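PDB 4B2N: 70 KDA protein from Xanthomonas sp., which cleaves rubber (latex polyisoprene) oxidatively and processively as a dioxygenase that carries two covalently bound c-type hemes. Local coordinates for residues S94-R99 with E337-F342; K35-L41 with T86-R92; L102-Q106 with I174-D179; I24-L28 with R294-T298. One frame throughout, in Å; residues are numbered along the deposited sequence.

How the contacts relate
Helix 88-104 ties three of the contacts together: contact 2 lies at its N-terminal end, contact 1 along its middle, and contact 3 at its C-terminal end, with contact 1 about 14 Å between centres from each of the other two and contacts 2 and 3 about 27 Å apart. L102 of contact 3 packs on F342 and I339 of contact 1, and F91 of contact 2 on N341. Contact 4, about 16 Å from contact 2 between centres, meets it through L28, which touches L41 and F91. Three contacts come near a heme c: R294 and K297 bind a propionate, and the side chains of I339 and L102 lie about 4 and 5 Å away.

Contact 1: S94-R99 with E337-F342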
# COMPACT_ATOMS: atom_id res chain seq x y z
N SER A 94 19.56 11.31 1.37
CA SER A 94 18.79 10.13 1.82
C SER A 94 17.69 9.76 0.81
O SER A 94 17.57 8.59 0.40
CB SER A 94 18.24 10.34 3.24
OG SER A 94 17.45 9.20 3.60
N ALA A 95 16.93 10.75 0.37
CA ALA A 95 15.84 10.52 -0.58
C ALA A 95 16.40 10.01 -1.93
O ALA A 95 15.81 9.07 -2.53
CB ALA A 95 14.99 11.81 -0.74
N THR A 96 17.62 10.46 -2.32
CA THR A 96 18.22 9.94 -3.55
C THR A 96 18.55 8.48 -3.35
O THR A 96 18.37 7.69 -4.28
CB THR A 96 19.48 10.75 -3.94
OG1 THR A 96 19.01 12.03 -4.38
CG2 THR A 96 20.19 10.13 -5.10
N ARG A 97 19.15 8.14 -2.19
CA ARG A 97 19.50 6.73 -1.94
C ARG A 97 18.24 5.88 -1.90
O ARG A 97 18.24 4.75 -2.40
CB ARG A 97 20.25 6.52 -0.62
CG ARG A 97 21.60 7.20 -0.62
CD ARG A 97 22.43 6.82 0.61
NE ARG A 97 21.83 7.38 1.83
CZ ARG A 97 22.12 8.52 2.41
NH1 ARG A 97 23.00 9.36 1.88
NH2 ARG A 97 21.49 8.83 3.53
N GLY A 98 17.19 6.44 -1.34
CA GLY A 98 15.88 5.73 -1.26
C GLY A 98 15.46 5.34 -2.71
O GLY A 98 15.00 4.21 -2.96
N ARG A 99 15.53 6.29 -3.62
CA ARG A 99 14.97 6.08 -4.93
C ARG A 99 15.83 5.04 -5.65
O ARG A 99 15.32 4.13 -6.27
CB ARG A 99 14.96 7.36 -5.75
CG ARG A 99 14.42 7.10 -7.17
CD ARG A 99 14.59 8.29 -8.07
NE ARG A 99 15.95 8.87 -8.00
CZ ARG A 99 17.06 8.38 -8.56
NH1 ARG A 99 17.11 7.30 -9.32
NH2 ARG A 99 18.16 9.06 -8.41
N GLU A 337 15.11 3.44 5.96
CA GLU A 337 15.01 4.85 6.38
C GLU A 337 15.25 5.77 5.12
O GLU A 337 14.60 6.75 4.93
CB GLU A 337 16.14 5.13 7.43
CG GLU A 337 15.88 4.46 8.76
CD GLU A 337 14.75 5.11 9.58
OE1 GLU A 337 14.06 6.08 9.14
OE2 GLU A 337 14.56 4.67 10.74
N ASP A 338 16.16 5.40 4.23
CA ASP A 338 16.39 6.16 3.00
C ASP A 338 15.18 6.02 2.04
O ASP A 338 14.71 7.01 1.49
CB ASP A 338 17.65 5.64 2.28
CG ASP A 338 18.98 6.07 2.95
OD1 ASP A 338 18.99 7.04 3.72
OD2 ASP A 338 20.04 5.41 2.66
N ILE A 339 14.64 4.79 1.88
CA ILE A 339 13.38 4.62 1.14
C ILE A 339 12.28 5.53 1.72
O ILE A 339 11.64 6.27 1.01
CB ILE A 339 12.94 3.11 1.02
CG1 ILE A 339 13.96 2.27 0.16
CG2 ILE A 339 11.45 3.09 0.59
CD1 ILE A 339 13.80 0.77 0.32
N ASN A 340 12.11 5.48 3.04
CA ASN A 340 11.11 6.28 3.72
C ASN A 340 11.27 7.78 3.46
O ASN A 340 10.30 8.49 3.21
CB ASN A 340 11.13 6.01 5.23
CG ASN A 340 10.11 6.81 5.94
OD1 ASN A 340 10.46 7.71 6.73
ND2 ASN A 340 8.84 6.58 5.62
N ASN A 341 12.50 8.26 3.58
CA ASN A 341 12.78 9.62 3.17
C ASN A 341 12.51 9.93 1.70
O ASN A 341 12.04 10.98 1.42
CB ASN A 341 14.19 10.01 3.53
CG ASN A 341 14.36 10.20 5.01
OD1 ASN A 341 13.39 10.56 5.73
ND2 ASN A 341 15.54 9.88 5.51
N PHE A 342 12.84 9.04 0.76
CA PHE A 342 12.40 9.28 -0.59
C PHE A 342 10.84 9.41 -0.60
O PHE A 342 10.30 10.35 -1.19
CB PHE A 342 12.85 8.12 -1.53
CG PHE A 342 12.33 8.28 -2.93
CD1 PHE A 342 12.57 9.47 -3.64
CD2 PHE A 342 11.65 7.23 -3.54
CE1 PHE A 342 12.07 9.59 -4.95
CE2 PHE A 342 11.20 7.31 -4.85
CZ PHE A 342 11.39 8.52 -5.53
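The two helical segments cross at -103°, close to perpendicular, with their axes 6.6 Å apart. G98 is what lets the backbones come so near: its CA lies 3.6 Å from the CA of I339 and makes a CA-H...O contact with D338 O. With no side chain at G98, this CA packs straight against D338 O and F342 CB. On one flank, the D338 carboxylate is held by two residues of 94-99. R97 grips D338 side-on in a salt bridge, NE to OD2 at 2.8 Å and NH2 to OD1 at 3.1 Å; the two planes are turned 57° apart, so NE comes to OD2 from above the carboxylate plane although OD2 lies in the guanidinium plane. S94 OG donates to D338 OD1 at 2.7 Å, arriving from the same face as R97 NH2, and it accepts a nearly straight bond from N341 ND2 at 2.8 Å. OG is set between them because it stands opposite the backbone N of S94 (chi1 177°). This is a near-perpendicular helix-helix packing with a glycine at the crossing, joining helix 88-104 to helix 333-345, the latter carrying I339 of the heme c pocket. On the other flank F342 lays its ring under R99: CB of R99 stands 3.6 Å from the F342 ring centroid, squarely over the face, a CH-pi contact. The R99 guanidinium leads away to a salt bridge with E103, and N341 OD1 accepts from R84. A95 O touches F342 CB, and W209 meets the F342 ring edge-to-face.

Contact 2: K35-L41 with T86-R92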
# COMPACT_ATOMS: atom_id res chain seq x y z
N LYS A 35 17.17 25.92 -1.49
CA LYS A 35 17.91 26.25 -0.27
C LYS A 35 19.14 25.39 -0.28
O LYS A 35 19.13 24.27 -0.82
CB LYS A 35 17.08 26.00 1.00
CG LYS A 35 15.76 26.75 1.14
CD LYS A 35 15.96 28.26 0.98
CE LYS A 35 15.20 29.06 2.03
NZ LYS A 35 13.91 28.41 2.37
N PRO A 36 20.22 25.92 0.27
CA PRO A 36 21.43 25.15 0.29
C PRO A 36 21.35 23.90 1.19
O PRO A 36 20.50 23.81 2.08
CB PRO A 36 22.46 26.16 0.82
CG PRO A 36 21.66 27.17 1.58
CD PRO A 36 20.39 27.29 0.81
N ASP A 37 22.28 22.98 0.98
CA ASP A 37 22.40 21.73 1.73
C ASP A 37 22.43 21.90 3.25
O ASP A 37 21.89 21.06 3.99
CB ASP A 37 23.69 21.05 1.29
CG ASP A 37 23.53 20.30 -0.03
OD1 ASP A 37 22.42 20.31 -0.62
OD2 ASP A 37 24.51 19.64 -0.43
N SER A 38 23.11 22.95 3.72
CA SER A 38 23.30 23.13 5.13
C SER A 38 22.01 23.68 5.73
O SER A 38 21.90 23.75 6.94
CB SER A 38 24.44 24.13 5.37
OG SER A 38 24.00 25.40 4.89
N THR A 39 21.02 24.05 4.93
CA THR A 39 19.83 24.56 5.60
C THR A 39 19.10 23.58 6.57
O THR A 39 18.89 22.42 6.22
CB THR A 39 18.89 25.46 4.75
OG1 THR A 39 17.52 25.13 4.96
CG2 THR A 39 19.20 25.50 3.37
N PRO A 40 18.76 24.06 7.82
CA PRO A 40 18.18 23.18 8.83
C PRO A 40 16.89 22.64 8.26
O PRO A 40 16.13 23.42 7.67
CB PRO A 40 17.87 24.13 10.02
CG PRO A 40 18.87 25.24 9.88
CD PRO A 40 19.05 25.41 8.37
N LEU A 41 16.64 21.35 8.40
CA LEU A 41 15.46 20.77 7.74
C LEU A 41 14.15 21.41 8.25
O LEU A 41 13.96 21.59 9.46
CB LEU A 41 15.45 19.25 7.99
CG LEU A 41 14.66 18.36 7.00
CD1 LEU A 41 15.18 18.45 5.56
CD2 LEU A 41 14.71 16.93 7.51
N THR A 86 18.99 16.16 9.54
CA THR A 86 18.74 17.42 10.29
C THR A 86 18.89 18.60 9.33
O THR A 86 18.57 19.75 9.69
CB THR A 86 19.75 17.61 11.42
OG1 THR A 86 21.06 17.64 10.85
CG2 THR A 86 19.65 16.47 12.49
N THR A 87 19.39 18.33 8.11
CA THR A 87 19.56 19.37 7.08
C THR A 87 18.96 19.02 5.73
O THR A 87 18.70 17.86 5.45
CB THR A 87 21.04 19.67 6.79
OG1 THR A 87 21.61 18.59 6.03
CG2 THR A 87 21.82 19.93 8.11
N CYS A 88 18.70 20.02 4.93
CA CYS A 88 18.17 19.76 3.60
C CYS A 88 19.09 18.83 2.80
O CYS A 88 18.61 17.98 2.09
CB CYS A 88 17.95 21.05 2.85
SG CYS A 88 16.52 22.02 3.50
N GLY A 89 20.41 19.00 2.92
CA GLY A 89 21.31 18.18 2.14
C GLY A 89 21.26 16.72 2.58
O GLY A 89 21.26 15.81 1.75
N GLN A 90 21.26 16.50 3.88
CA GLN A 90 21.13 15.14 4.45
C GLN A 90 19.87 14.46 3.97
O GLN A 90 19.90 13.31 3.51
CB GLN A 90 21.18 15.17 5.96
CG GLN A 90 22.60 15.40 6.49
CD GLN A 90 22.54 15.47 8.03
OE1 GLN A 90 21.53 15.17 8.63
NE2 GLN A 90 23.67 15.87 8.65
N PHE A 91 18.77 15.20 3.99
CA PHE A 91 17.50 14.59 3.57
C PHE A 91 17.49 14.25 2.08
O PHE A 91 17.13 13.08 1.65
CB PHE A 91 16.37 15.57 3.89
CG PHE A 91 15.01 15.08 3.47
CD1 PHE A 91 14.37 14.04 4.16
CD2 PHE A 91 14.36 15.66 2.40
CE1 PHE A 91 13.10 13.58 3.75
CE2 PHE A 91 13.12 15.18 1.98
CZ PHE A 91 12.49 14.14 2.67
N ARG A 92 17.98 15.21 1.28
CA ARG A 92 17.97 15.04 -0.18
C ARG A 92 18.88 13.86 -0.56
O ARG A 92 18.55 13.11 -1.47
CB ARG A 92 18.39 16.36 -0.92
CG ARG A 92 17.32 17.46 -0.78
CD ARG A 92 17.55 18.61 -1.75
NE ARG A 92 18.64 19.44 -1.27
CZ ARG A 92 18.55 20.74 -0.97
NH1 ARG A 92 17.44 21.42 -1.16
NH2 ARG A 92 19.66 21.37 -0.50
O HOH W 1 21.24 18.28 -1.82
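The N-terminus of helix 88-104 is the element at work here: T87 is its N-cap, and the loop 35-41, with a type I turn from P36 to T39, wraps round it. T87 OG1 accepts from Q90 N, the capping bond, which its chi1 of 74° permits by setting the hydroxyl between the backbone N and the carbonyl carbon. Two backbone N-H groups at the start of the helix, which have no earlier helical carbonyl to bond, are taken by the loop: G89 N donates to D37 O at 2.8 Å, and C88 N donates to T39 O at 2.7 Å, almost in line with the C=O bond. Beyond them L41 N bonds to T86 O at 2.8 Å, and P40 and T87 form a single beta bridge. L41 CD1 packs against F91 CB at 3.5 Å, and F91 passes on to L28 and N341. The disulfide from C88 to C32 pins the same turn to helix 27-32. One turn further along, R92 NH2 reaches back to the loop, where it bonds to K35 O at 3.0 Å and to the anti lone pair of D37 OD1 at 3.0 Å, a salt bridge lying near the guanidinium plane though the carboxylate is turned 42° from it. A water accepts from R92 NE and donates to D37 OD1, closing a second path between the two groups. With three polar contacts on its NH2 and NE, the guanidinium has its rotation fixed, and the aspartate would probably stay ionised beside it.

Contact 3: L102-Q106 with I174-D179; sequences LEERQ and IQGKDD
K177 O is gripped by two donors that come from opposite faces of its plane: the backbone N of Q106, at 3.0 Å, and R105 NH1, at 2.9 Å. On the other side of the same residue, K177 N donates to E104 O at 2.6 Å; with the bond from Q106 N to K177 O this makes the single beta bridge of R105 with K177. R105 also takes hold of D179 with its outer two nitrogens, both on the one oxygen: NH2 lies 2.8 Å from D179 OD1, above the carboxylate plane, and NH1 3.1 Å from it, on the anti lone pair. The two planes are 88° apart. The arginine chain folds back to get there, bending at chi2 (-82°) and again at chi3. D179 OD2 turns to R324, and R105 NE to E335, so the charged cluster continues to R324 and to helix 333-345, which carries E335. E104 and K177 lie side by side and point the same way, K177 NZ meeting E104 OE1 at 2.9 Å as a salt bridge, with a water joining NZ and OE2. G176, at a positive phi, has its CA 3.1 Å from E104 O. CD1 of I174 fits between the carbonyls of E103 and R105, touching each O at 3.4 Å. The contact fastens the last turn of helix 88-104 and the chain leaving it to the loop between strands 173-174 and 186-189, while L102 on that turn packs on I339 and F342 of helix 333-345.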
# COMPACT_ATOMS: atom_id res chain seq x y z
N LEU A 102 14.90 1.65 -4.56
CA LEU A 102 13.64 1.14 -5.15
C LEU A 102 13.88 0.61 -6.59
O LEU A 102 13.17 -0.30 -7.05
CB LEU A 102 12.50 2.18 -5.06
CG LEU A 102 12.00 2.50 -3.67
CD1 LEU A 102 10.94 3.63 -3.63
CD2 LEU A 102 11.48 1.21 -3.06
N GLU A 103 14.84 1.24 -7.28
CA GLU A 103 15.06 0.95 -8.68
C GLU A 103 15.98 -0.27 -8.83
O GLU A 103 15.81 -1.06 -9.79
CB GLU A 103 15.71 2.16 -9.37
CG GLU A 103 14.71 3.28 -9.72
CD GLU A 103 15.40 4.45 -10.37
OE1 GLU A 103 16.54 4.25 -10.90
OE2 GLU A 103 14.80 5.58 -10.33
N GLU A 104 16.95 -0.42 -7.93
CA GLU A 104 17.97 -1.43 -8.13
C GLU A 104 18.23 -2.47 -7.08
O GLU A 104 19.12 -3.35 -7.28
CB GLU A 104 19.32 -0.92 -8.60
CG GLU A 104 19.81 0.42 -8.21
CD GLU A 104 21.21 0.69 -8.78
OE1 GLU A 104 22.23 0.20 -8.23
OE2 GLU A 104 21.26 1.43 -9.75
N ARG A 105 17.52 -2.41 -5.96
CA ARG A 105 17.86 -3.41 -4.91
C ARG A 105 16.83 -4.53 -4.91
O ARG A 105 15.63 -4.26 -4.89
CB ARG A 105 17.93 -2.69 -3.53
CG ARG A 105 19.25 -1.95 -3.42
CD ARG A 105 20.36 -2.94 -3.00
NE ARG A 105 20.23 -3.29 -1.57
CZ ARG A 105 20.07 -4.50 -1.07
NH1 ARG A 105 20.00 -5.57 -1.87
NH2 ARG A 105 19.99 -4.69 0.26
N GLN A 106 17.29 -5.78 -4.91
CA GLN A 106 16.34 -6.89 -4.76
C GLN A 106 16.04 -7.16 -3.27
O GLN A 106 16.77 -7.86 -2.58
CB GLN A 106 16.84 -8.15 -5.43
CG GLN A 106 15.70 -9.20 -5.51
CD GLN A 106 15.90 -10.12 -6.67
OE1 GLN A 106 15.03 -10.23 -7.58
NE2 GLN A 106 17.04 -10.76 -6.69
N ILE A 174 11.83 -6.89 -10.85
CA ILE A 174 13.19 -6.46 -10.68
C ILE A 174 14.12 -7.66 -10.69
O ILE A 174 13.78 -8.74 -10.19
CB ILE A 174 13.35 -5.59 -9.35
CG1 ILE A 174 14.69 -4.84 -9.36
CG2 ILE A 174 13.17 -6.48 -8.08
CD1 ILE A 174 14.92 -3.89 -8.15
N GLN A 175 15.29 -7.46 -11.27
CA GLN A 175 16.41 -8.30 -10.95
C GLN A 175 17.23 -7.64 -9.81
O GLN A 175 17.32 -8.19 -8.71
CB GLN A 175 17.32 -8.57 -12.18
CG GLN A 175 18.65 -9.20 -11.80
CD GLN A 175 19.77 -9.12 -12.84
OE1 GLN A 175 20.68 -9.93 -12.79
NE2 GLN A 175 19.71 -8.14 -13.75
N GLY A 176 17.82 -6.46 -10.10
CA GLY A 176 18.45 -5.69 -9.12
C GLY A 176 19.70 -6.31 -8.54
O GLY A 176 20.22 -7.28 -9.09
N LYS A 177 20.13 -5.78 -7.41
CA LYS A 177 21.39 -6.21 -6.76
C LYS A 177 21.13 -6.75 -5.38
O LYS A 177 20.24 -6.23 -4.67
CB LYS A 177 22.33 -5.03 -6.67
CG LYS A 177 22.67 -4.45 -8.03
CD LYS A 177 23.46 -3.18 -7.86
CE LYS A 177 24.30 -2.87 -9.08
NZ LYS A 177 24.49 -1.39 -9.06
N ASP A 178 21.87 -7.78 -5.02
CA ASP A 178 21.71 -8.46 -3.72
C ASP A 178 22.42 -7.64 -2.61
O ASP A 178 22.89 -6.55 -2.85
CB ASP A 178 22.22 -9.90 -3.81
CG ASP A 178 23.73 -9.99 -4.13
OD1 ASP A 178 24.53 -9.06 -3.90
OD2 ASP A 178 24.14 -11.07 -4.54
N ASP A 179 22.52 -8.20 -1.40
CA ASP A 179 23.01 -7.40 -0.31
C ASP A 179 24.55 -7.23 -0.44
O ASP A 179 25.13 -6.40 0.22
CB ASP A 179 22.60 -7.98 1.06
CG ASP A 179 21.06 -8.10 1.25
OD1 ASP A 179 20.30 -7.50 0.48
OD2 ASP A 179 20.63 -8.82 2.20
O HOH W 2 23.44 0.10 -11.69

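Contact 4: I24-L28 with R294-T298. With HEC (heme c), chain C.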
# COMPACT_ATOMS: atom_id res chain seq x y z
N ILE A 24 5.07 21.23 -5.80
CA ILE A 24 5.83 20.76 -4.65
C ILE A 24 4.87 20.82 -3.48
O ILE A 24 4.50 21.87 -3.04
CB ILE A 24 7.10 21.59 -4.39
CG1 ILE A 24 7.90 21.70 -5.68
CG2 ILE A 24 7.97 20.88 -3.30
CD1 ILE A 24 9.09 22.67 -5.51
N ARG A 25 4.51 19.65 -2.98
CA ARG A 25 3.57 19.54 -1.88
C ARG A 25 4.25 19.09 -0.54
O ARG A 25 4.06 19.69 0.54
CB ARG A 25 2.52 18.50 -2.35
CG ARG A 25 1.33 18.52 -1.45
CD ARG A 25 0.63 19.84 -1.58
NE ARG A 25 -0.21 19.93 -2.76
CZ ARG A 25 -1.04 20.95 -2.94
NH1 ARG A 25 -1.10 21.90 -2.01
NH2 ARG A 25 -1.83 21.00 -4.01
N SER A 26 5.08 18.07 -0.62
CA SER A 26 5.84 17.56 0.50
C SER A 26 6.42 18.71 1.31
O SER A 26 7.17 19.50 0.78
CB SER A 26 7.04 16.77 -0.08
OG SER A 26 7.93 16.56 1.01
N PRO A 27 6.11 18.84 2.60
CA PRO A 27 6.55 20.06 3.34
C PRO A 27 8.08 20.26 3.50
O PRO A 27 8.58 21.35 3.41
CB PRO A 27 5.89 19.89 4.69
CG PRO A 27 4.65 19.13 4.39
CD PRO A 27 5.02 18.12 3.31
N LEU A 28 8.81 19.19 3.70
CA LEU A 28 10.25 19.26 3.69
C LEU A 28 10.79 19.70 2.33
O LEU A 28 11.76 20.44 2.29
CB LEU A 28 10.88 17.88 4.07
CG LEU A 28 11.07 17.66 5.60
CD1 LEU A 28 9.81 17.93 6.44
CD2 LEU A 28 11.55 16.28 5.96
N ARG A 294 2.69 10.32 1.46
CA ARG A 294 3.26 9.85 2.68
C ARG A 294 3.57 10.99 3.64
O ARG A 294 3.52 10.80 4.83
CB ARG A 294 4.57 9.08 2.36
CG ARG A 294 5.23 8.46 3.60
CD ARG A 294 4.99 6.96 3.64
NE ARG A 294 3.57 6.73 3.98
CZ ARG A 294 3.09 6.83 5.22
NH1 ARG A 294 3.94 7.11 6.20
NH2 ARG A 294 1.78 6.61 5.49
N ALA A 295 3.90 12.16 3.09
CA ALA A 295 4.44 13.30 3.83
C ALA A 295 3.34 13.92 4.68
O ALA A 295 3.60 14.86 5.45
CB ALA A 295 4.97 14.37 2.84
N PHE A 296 2.10 13.49 4.46
CA PHE A 296 0.94 14.05 5.18
C PHE A 296 0.26 13.09 6.14
O PHE A 296 -0.69 13.43 6.89
CB PHE A 296 -0.06 14.65 4.16
CG PHE A 296 0.50 15.82 3.44
CD1 PHE A 296 0.43 17.08 4.02
CD2 PHE A 296 1.14 15.67 2.24
CE1 PHE A 296 0.99 18.20 3.36
CE2 PHE A 296 1.69 16.75 1.58
CZ PHE A 296 1.60 18.02 2.13
N LYS A 297 0.79 11.90 6.20
CA LYS A 297 0.13 10.85 6.97
C LYS A 297 0.90 10.55 8.22
O LYS A 297 2.03 10.05 8.16
CB LYS A 297 -0.07 9.61 6.08
CG LYS A 297 -1.02 9.96 4.94
CD LYS A 297 -1.09 8.87 3.84
CE LYS A 297 -2.12 7.80 4.26
NZ LYS A 297 -2.22 6.76 3.14
N THR A 298 0.30 10.85 9.36
CA THR A 298 0.90 10.50 10.67
C THR A 298 1.02 9.03 10.92
O THR A 298 1.93 8.61 11.70
CB THR A 298 0.07 11.15 11.83
OG1 THR A 298 -1.27 10.61 11.75
CG2 THR A 298 0.04 12.70 11.70
FE HEC C . 3.55 -1.70 0.40
CHA HEC C . 1.33 -0.22 2.64
CHB HEC C . 6.10 0.47 1.48
CHC HEC C . 6.02 -3.56 -1.28
CHD HEC C . 1.05 -3.38 -1.10
NA HEC C . 3.72 -0.28 1.72
C1A HEC C . 2.66 0.33 2.46
C2A HEC C . 3.05 1.57 3.12
C3A HEC C . 4.43 1.80 2.81
C4A HEC C . 4.79 0.67 1.95
CMA HEC C . 5.27 2.99 3.22
CAA HEC C . 2.20 2.52 4.00
CBA HEC C . 1.38 3.37 3.03
CGA HEC C . 0.35 4.23 3.74
O1A HEC C . -0.40 3.76 4.67
O2A HEC C . 0.26 5.37 3.28
NB HEC C . 5.59 -1.61 0.26
C1B HEC C . 6.44 -0.66 0.65
C2B HEC C . 7.84 -0.86 0.32
C3B HEC C . 7.82 -2.04 -0.46
C4B HEC C . 6.41 -2.39 -0.51
CMB HEC C . 8.91 0.05 0.77
CAB HEC C . 8.96 -2.82 -1.06
CBB HEC C . 9.87 -3.37 -0.12
NC HEC C . 3.63 -3.16 -0.94
C1C HEC C . 4.64 -3.88 -1.55
C2C HEC C . 4.15 -4.87 -2.54
C3C HEC C . 2.67 -4.80 -2.43
C4C HEC C . 2.41 -3.76 -1.45
CMC HEC C . 5.06 -5.78 -3.36
CAC HEC C . 1.64 -5.61 -3.15
CBC HEC C . 1.89 -6.98 -3.32
ND HEC C . 1.55 -1.78 0.75
C1D HEC C . 0.70 -2.53 0.04
C2D HEC C . -0.66 -2.40 0.45
C3D HEC C . -0.57 -1.49 1.55
C4D HEC C . 0.85 -1.18 1.67
CMD HEC C . -1.91 -3.02 -0.07
CAD HEC C . -1.72 -1.12 2.42
CBD HEC C . -1.76 -2.40 3.34
CGD HEC C . -2.95 -2.32 4.27
O1D HEC C . -3.99 -2.99 4.04
O2D HEC C . -2.87 -1.46 5.21
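The F296 ring meets a backbone carbonyl with its edge: R25 O lies near the ring plane, 3.4 Å from F296 CZ, while R25 CG, at 3.5 Å from F296 CE2, touches the same end of the ring. The R25 side chain crosses F296 at about a right angle, its CG standing opposite the backbone N (chi1 -167°), and its guanidinium goes on to the backbone O of D20. P27 approaches obliquely, CD at 3.6 Å from F296 CZ, and the same CD rests against A295 CB at 3.8 Å. The contact is mostly van der Waals, of R25, P27 and S26 with A295 and F296, with 192 Å² buried in all. S26 is the N-cap of helix 27-32, and its hydroxyl also bonds to I344 O, so S26 is tied to helix 333-345 as well. Y507 meets the F296 ring from elsewhere in the chain. Segment 294-298 also faces the heme. R294 NH2 donates to heme O2A at 3.0 Å with an angle of 162°, the oxygen lying at the edge of the guanidinium, and K297 NZ donates to the same O2A at 2.8 Å. Two cations on one propionate oxygen would stabilise its negative charge. R299 O and S308 OG accept from R294 and hold its guanidinium in position. This is a heme-propionate binding site, with R294 and K297 as hydrogen-bonding partners of a propionate of the first heme c, to which R432, T286, F301 and W302 also hydrogen-bond, and with A295 and F296, between them in sequence, packed on segment 24-28.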